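Local structure of ICChI, a glycosylated chitinase (Ipomoea carnea, 6IDN) at residues A[157-161]-A[162-166]; A[230-233]-A[234-237]. The protein acts as a glycosylated chitinase of the family 18 TIM-barrel type, hydrolysing chitin and also showing lysozyme activity. All blocks are in the same frame, centred on the assembly; numbering follows the deposited sequence. Where two conformers were deposited one is given.

Contact 1 (A[157-161]-A[162-166]); sequences APACE and FPDYY
Asp164 meets Pro158 and Ala159 because its CG stands anti to the backbone N (chi1 -177°), while a chi2 of 88° turns OD1 back toward the preceding chain. OD1 takes the backbone N-H of Ala159 at 3.1 Å from Ala159 N to Asp164 OD1, approached from above the carboxylate plane, 50° out of it. Beside this bond the aliphatic part of Asp164 lies alongside the proline ring, Asp164 CB 3.6 Å from Pro158 CB. The other oxygen, OD2, is held by the backbone N of Leu167, so the buried carboxylate is gripped from two parts of the chain. A water lies inside the curve, 3.0 Å from Asp164 OD1 and unusually close to Glu161 O (2.5 Å); it is placed to link the two, though with more acceptors in reach than it has protons it need not donate to both at once.

Between these anchors the chain reverses through the cis peptide between Phe162 and Pro163, a type VI turn spanning Glu161 to Asp164. The turn belongs to the loop that leaves the C-terminal end of strand 153-156 in the TIM barrel and leads to helix 168-171. Next to the cis bond, Pro163 CB sits 4.1 Å above the plane of the Phe162 ring, offset toward its rim. That ring meets Trp206 of helix 196-206 edge-to-face and touches an N-acetylglucosamine of a glycan. The extended side chain of Glu161 leads away from the turn to a salt bridge between OE1 and Arg188, and Cys160 is tied by a disulfide to Cys189.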
loop_
_atom_site.group_PDB
_atom_site.type_symbol
_atom_site.label_atom_id
_atom_site.label_comp_id
_atom_site.label_asym_id
_atom_site.label_seq_id
_atom_site.Cartn_x
_atom_site.Cartn_y
_atom_site.Cartn_z
ATOM N N ALA A 157 -4.294 2.706 2.688
ATOM C CA ALA A 157 -4.815 2.910 1.335
ATOM C C ALA A 157 -6.328 3.110 1.353
ATOM O O ALA A 157 -7.086 2.292 0.812
ATOM C CB ALA A 157 -4.437 1.728 0.430
ATOM N N PRO A 158 -6.801 4.203 1.942
ATOM C CA PRO A 158 -8.244 4.470 1.930
ATOM C C PRO A 158 -8.716 4.889 0.547
ATOM O O PRO A 158 -7.951 5.359 -0.288
ATOM C CB PRO A 158 -8.397 5.625 2.923
ATOM C CG PRO A 158 -7.103 6.420 2.740
ATOM C CD PRO A 158 -6.036 5.331 2.513
ATOM N N ALA A 159 -10.024 4.755 0.330
ATOM C CA ALA A 159 -10.635 5.341 -0.853
ATOM C C ALA A 159 -10.880 6.828 -0.610
ATOM O O ALA A 159 -10.786 7.324 0.515
ATOM C CB ALA A 159 -11.932 4.611 -1.198
ATOM N N CYS A 160 -11.201 7.568 -1.679
ATOM C CA CYS A 160 -11.126 9.020 -1.558
ATOM C C CYS A 160 -12.292 9.660 -0.812
ATOM O O CYS A 160 -12.171 10.826 -0.429
ATOM C CB CYS A 160 -10.978 9.690 -2.932
ATOM S SG CYS A 160 -12.180 9.257 -4.247
ATOM N N GLU A 161 -13.419 8.967 -0.610
ATOM C CA GLU A 161 -14.556 9.590 0.072
ATOM C C GLU A 161 -14.259 9.617 1.566
ATOM O O GLU A 161 -14.137 8.568 2.204
ATOM C CB GLU A 161 -15.862 8.856 -0.235
ATOM C CG GLU A 161 -17.104 9.683 0.032
ATOM C CD GLU A 161 -18.344 9.145 -0.648
ATOM O OE1 GLU A 161 -18.272 8.084 -1.312
ATOM O OE2 GLU A 161 -19.401 9.787 -0.499
ATOM N N PHE A 162 -14.101 10.813 2.115
ATOM C CA PHE A 162 -13.675 11.026 3.488
ATOM C C PHE A 162 -14.888 11.195 4.399
ATOM O O PHE A 162 -15.837 11.910 4.048
ATOM C CB PHE A 162 -12.789 12.275 3.568
ATOM C CG PHE A 162 -12.232 12.549 4.940
ATOM C CD1 PHE A 162 -12.989 13.240 5.876
ATOM C CD2 PHE A 162 -10.968 12.114 5.292
ATOM C CE1 PHE A 162 -12.493 13.501 7.148
ATOM C CE2 PHE A 162 -10.456 12.368 6.553
ATOM C CZ PHE A 162 -11.225 13.064 7.487
ATOM N N PRO A 163 -14.905 10.556 5.581
ATOM C CA PRO A 163 -13.896 9.635 6.107
ATOM C C PRO A 163 -14.102 8.224 5.568
ATOM O O PRO A 163 -15.240 7.874 5.240
ATOM C CB PRO A 163 -14.129 9.699 7.617
ATOM C CG PRO A 163 -15.589 9.982 7.750
ATOM C CD PRO A 163 -15.968 10.844 6.568
ATOM N N ASP A 164 -13.019 7.450 5.459
ATOM C CA ASP A 164 -13.087 6.087 4.950
ATOM C C ASP A 164 -13.602 5.150 6.037
ATOM O O ASP A 164 -13.049 5.103 7.138
ATOM C CB ASP A 164 -11.696 5.648 4.482
ATOM C CG ASP A 164 -11.702 4.280 3.866
ATOM O OD1 ASP A 164 -11.937 4.183 2.644
ATOM O OD2 ASP A 164 -11.498 3.297 4.604
ATOM N N TYR A 165 -14.672 4.403 5.734
ATOM C CA TYR A 165 -15.256 3.509 6.734
ATOM C C TYR A 165 -14.212 2.564 7.309
ATOM O O TYR A 165 -14.124 2.384 8.530
ATOM C CB TYR A 165 -16.408 2.689 6.142
ATOM C CG TYR A 165 -16.735 1.433 6.957
ATOM C CD1 TYR A 165 -17.404 1.518 8.174
ATOM C CD2 TYR A 165 -16.366 0.167 6.513
ATOM C CE1 TYR A 165 -17.693 0.376 8.926
ATOM C CE2 TYR A 165 -16.657 -0.981 7.260
ATOM C CZ TYR A 165 -17.317 -0.871 8.465
ATOM O OH TYR A 165 -17.611 -2.016 9.201
ATOM N N TYR A 166 -13.419 1.933 6.437
ATOM C CA TYR A 166 -12.561 0.848 6.895
ATOM C C TYR A 166 -11.369 1.361 7.666
ATOM O O TYR A 166 -10.916 0.706 8.611
ATOM C CB TYR A 166 -12.084 0.003 5.716
ATOM C CG TYR A 166 -13.230 -0.649 5.000
ATOM C CD1 TYR A 166 -13.810 -1.814 5.483
ATOM C CD2 TYR A 166 -13.755 -0.078 3.856
ATOM C CE1 TYR A 166 -14.891 -2.390 4.823
ATOM C CE2 TYR A 166 -14.822 -0.641 3.198
ATOM C CZ TYR A 166 -15.385 -1.799 3.681
ATOM O OH TYR A 166 -16.451 -2.347 2.995
HETATM O O HOH W 1 -13.848 6.158 1.555
#

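Contact 2 (A[230-233]-A[234-237]); sequences FIEA and DDLI. With CA (calcium ion), chain E.
Glu232 caps the start of a helix with both oxygens of a single carboxylate, OE2 accepting from Asp234 N at 3.0 Å and OE1 from Asp235 N at 3.1 Å. The side chain reaches them by a bend at chi2 (-90°), which folds it back over the first turn; both N-H groups come from above the carboxylate plane, at 52° and 41°. A glutamine in its place, with no charge and only one acceptor oxygen, would probably leave one of these two amides without its acceptor and the helix start without the negative charge that now faces it.

Acidic groups gather here. Glu232 OE2 lies 3.3 Å from Asp234 OD2, a like-charge approach that the helix N terminus may ease. On the next residue, Asp235 OD2 binds a calcium ion at 2.2 Å, while a water on the same metal donates to Asp235 OD1; the cation probably offsets part of the local negative charge, to which Glu239 adds. Below the cap, the side chains of Ile231 and Leu236 cross at about a right angle, with Ile231 CD1 4.0 Å from Leu236 CD1, and Leu236 also packs on Tyr264 and Ile268 of helix 264-268. An apolar pair joining the residue before the N-cap to the fourth residue after it is a hydrophobic staple, here combined with a side-chain N-cap at the head of barrel helix 233-244.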
loop_
_atom_site.group_PDB
_atom_site.type_symbol
_atom_site.label_atom_id
_atom_site.label_comp_id
_atom_site.label_asym_id
_atom_site.label_seq_id
_atom_site.Cartn_x
_atom_site.Cartn_y
_atom_site.Cartn_z
ATOM N N PHE A 230 -8.758 7.201 -13.965
ATOM C CA PHE A 230 -7.532 7.421 -14.727
ATOM C C PHE A 230 -7.443 8.871 -15.187
ATOM O O PHE A 230 -8.432 9.454 -15.644
ATOM C CB PHE A 230 -7.466 6.488 -15.944
ATOM C CG PHE A 230 -6.244 6.702 -16.798
ATOM C CD1 PHE A 230 -4.997 6.247 -16.377
ATOM C CD2 PHE A 230 -6.333 7.378 -18.011
ATOM C CE1 PHE A 230 -3.878 6.467 -17.153
ATOM C CE2 PHE A 230 -5.221 7.593 -18.787
ATOM C CZ PHE A 230 -3.985 7.133 -18.346
ATOM N N ILE A 231 -6.243 9.445 -15.065
ATOM C CA ILE A 231 -5.927 10.795 -15.530
ATOM C C ILE A 231 -4.820 10.657 -16.569
ATOM O O ILE A 231 -3.757 10.105 -16.265
ATOM C CB ILE A 231 -5.469 11.704 -14.377
ATOM C CG1 ILE A 231 -6.426 11.602 -13.187
ATOM C CG2 ILE A 231 -5.356 13.170 -14.830
ATOM C CD1 ILE A 231 -5.985 12.454 -11.970
ATOM N N GLU A 232 -5.061 11.139 -17.787
ATOM C CA GLU A 232 -4.011 11.110 -18.794
ATOM C C GLU A 232 -2.795 11.862 -18.268
ATOM O O GLU A 232 -2.931 12.851 -17.540
ATOM C CB GLU A 232 -4.517 11.713 -20.106
ATOM C CG GLU A 232 -3.560 11.587 -21.265
ATOM C CD GLU A 232 -2.618 12.765 -21.350
ATOM O OE1 GLU A 232 -3.036 13.864 -20.924
ATOM O OE2 GLU A 232 -1.475 12.599 -21.842
ATOM N N ALA A 233 -1.603 11.367 -18.610
ATOM C CA ALA A 233 -0.381 11.848 -17.968
ATOM C C ALA A 233 -0.225 13.363 -18.103
ATOM O O ALA A 233 0.112 14.044 -17.124
ATOM C CB ALA A 233 0.830 11.119 -18.555
ATOM N N ASP A 234 -0.485 13.913 -19.292
ATOM C CA ASP A 234 -0.279 15.348 -19.486
ATOM C C ASP A 234 -1.250 16.167 -18.641
ATOM O O ASP A 234 -0.886 17.229 -18.114
ATOM C CB ASP A 234 -0.394 15.690 -20.968
ATOM C CG ASP A 234 0.821 15.234 -21.754
ATOM O OD1 ASP A 234 1.932 15.221 -21.177
ATOM O OD2 ASP A 234 0.674 14.891 -22.942
ATOM N N ASP A 235 -2.485 15.683 -18.485
ATOM C CA ASP A 235 -3.445 16.359 -17.616
ATOM C C ASP A 235 -3.019 16.291 -16.160
ATOM O O ASP A 235 -3.216 17.249 -15.403
ATOM C CB ASP A 235 -4.828 15.731 -17.763
ATOM C CG ASP A 235 -5.527 16.106 -19.059
ATOM O OD1 ASP A 235 -5.013 16.910 -19.881
ATOM O OD2 ASP A 235 -6.622 15.563 -19.257
ATOM N N LEU A 236 -2.508 15.139 -15.720
ATOM C CA LEU A 236 -2.008 15.048 -14.353
ATOM C C LEU A 236 -0.917 16.081 -14.117
ATOM O O LEU A 236 -0.918 16.801 -13.110
ATOM C CB LEU A 236 -1.483 13.634 -14.083
ATOM C CG LEU A 236 -0.950 13.398 -12.676
ATOM C CD1 LEU A 236 -2.115 13.405 -11.690
ATOM C CD2 LEU A 236 -0.189 12.085 -12.590
ATOM N N ILE A 237 0.016 16.175 -15.059
ATOM C CA ILE A 237 1.156 17.076 -14.912
ATOM C C ILE A 237 0.707 18.528 -14.907
ATOM O O ILE A 237 1.267 19.361 -14.179
ATOM C CB ILE A 237 2.174 16.789 -16.027
ATOM C CG1 ILE A 237 2.818 15.421 -15.802
ATOM C CG2 ILE A 237 3.219 17.897 -16.106
ATOM C CD1 ILE A 237 3.460 14.846 -17.062
HETATM CA CA CA E . -8.161 16.553 -20.525
HETATM O O HOH W 2 -6.528 17.250 -21.872
#

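How the contacts relate
Following the chain from the N terminus, contact 1 (157-166) comes first, a tight turn in the loop that carries strand 153-156 over to helix 168-171. Contact 2 (230-237) opens only after that turn has closed and two further barrel strands, 178-182 and 213-219, have passed; it leads the chain into helix 233-244 and on to strand 250-256. The two are in series, neither nested nor crossed, with centres 23 Å apart and no touch. An indirect connection runs through the loop between strand 178-182 and helix 196-206, where Cys189 is bonded to contact 1 and Tyr191 packs against contact 2.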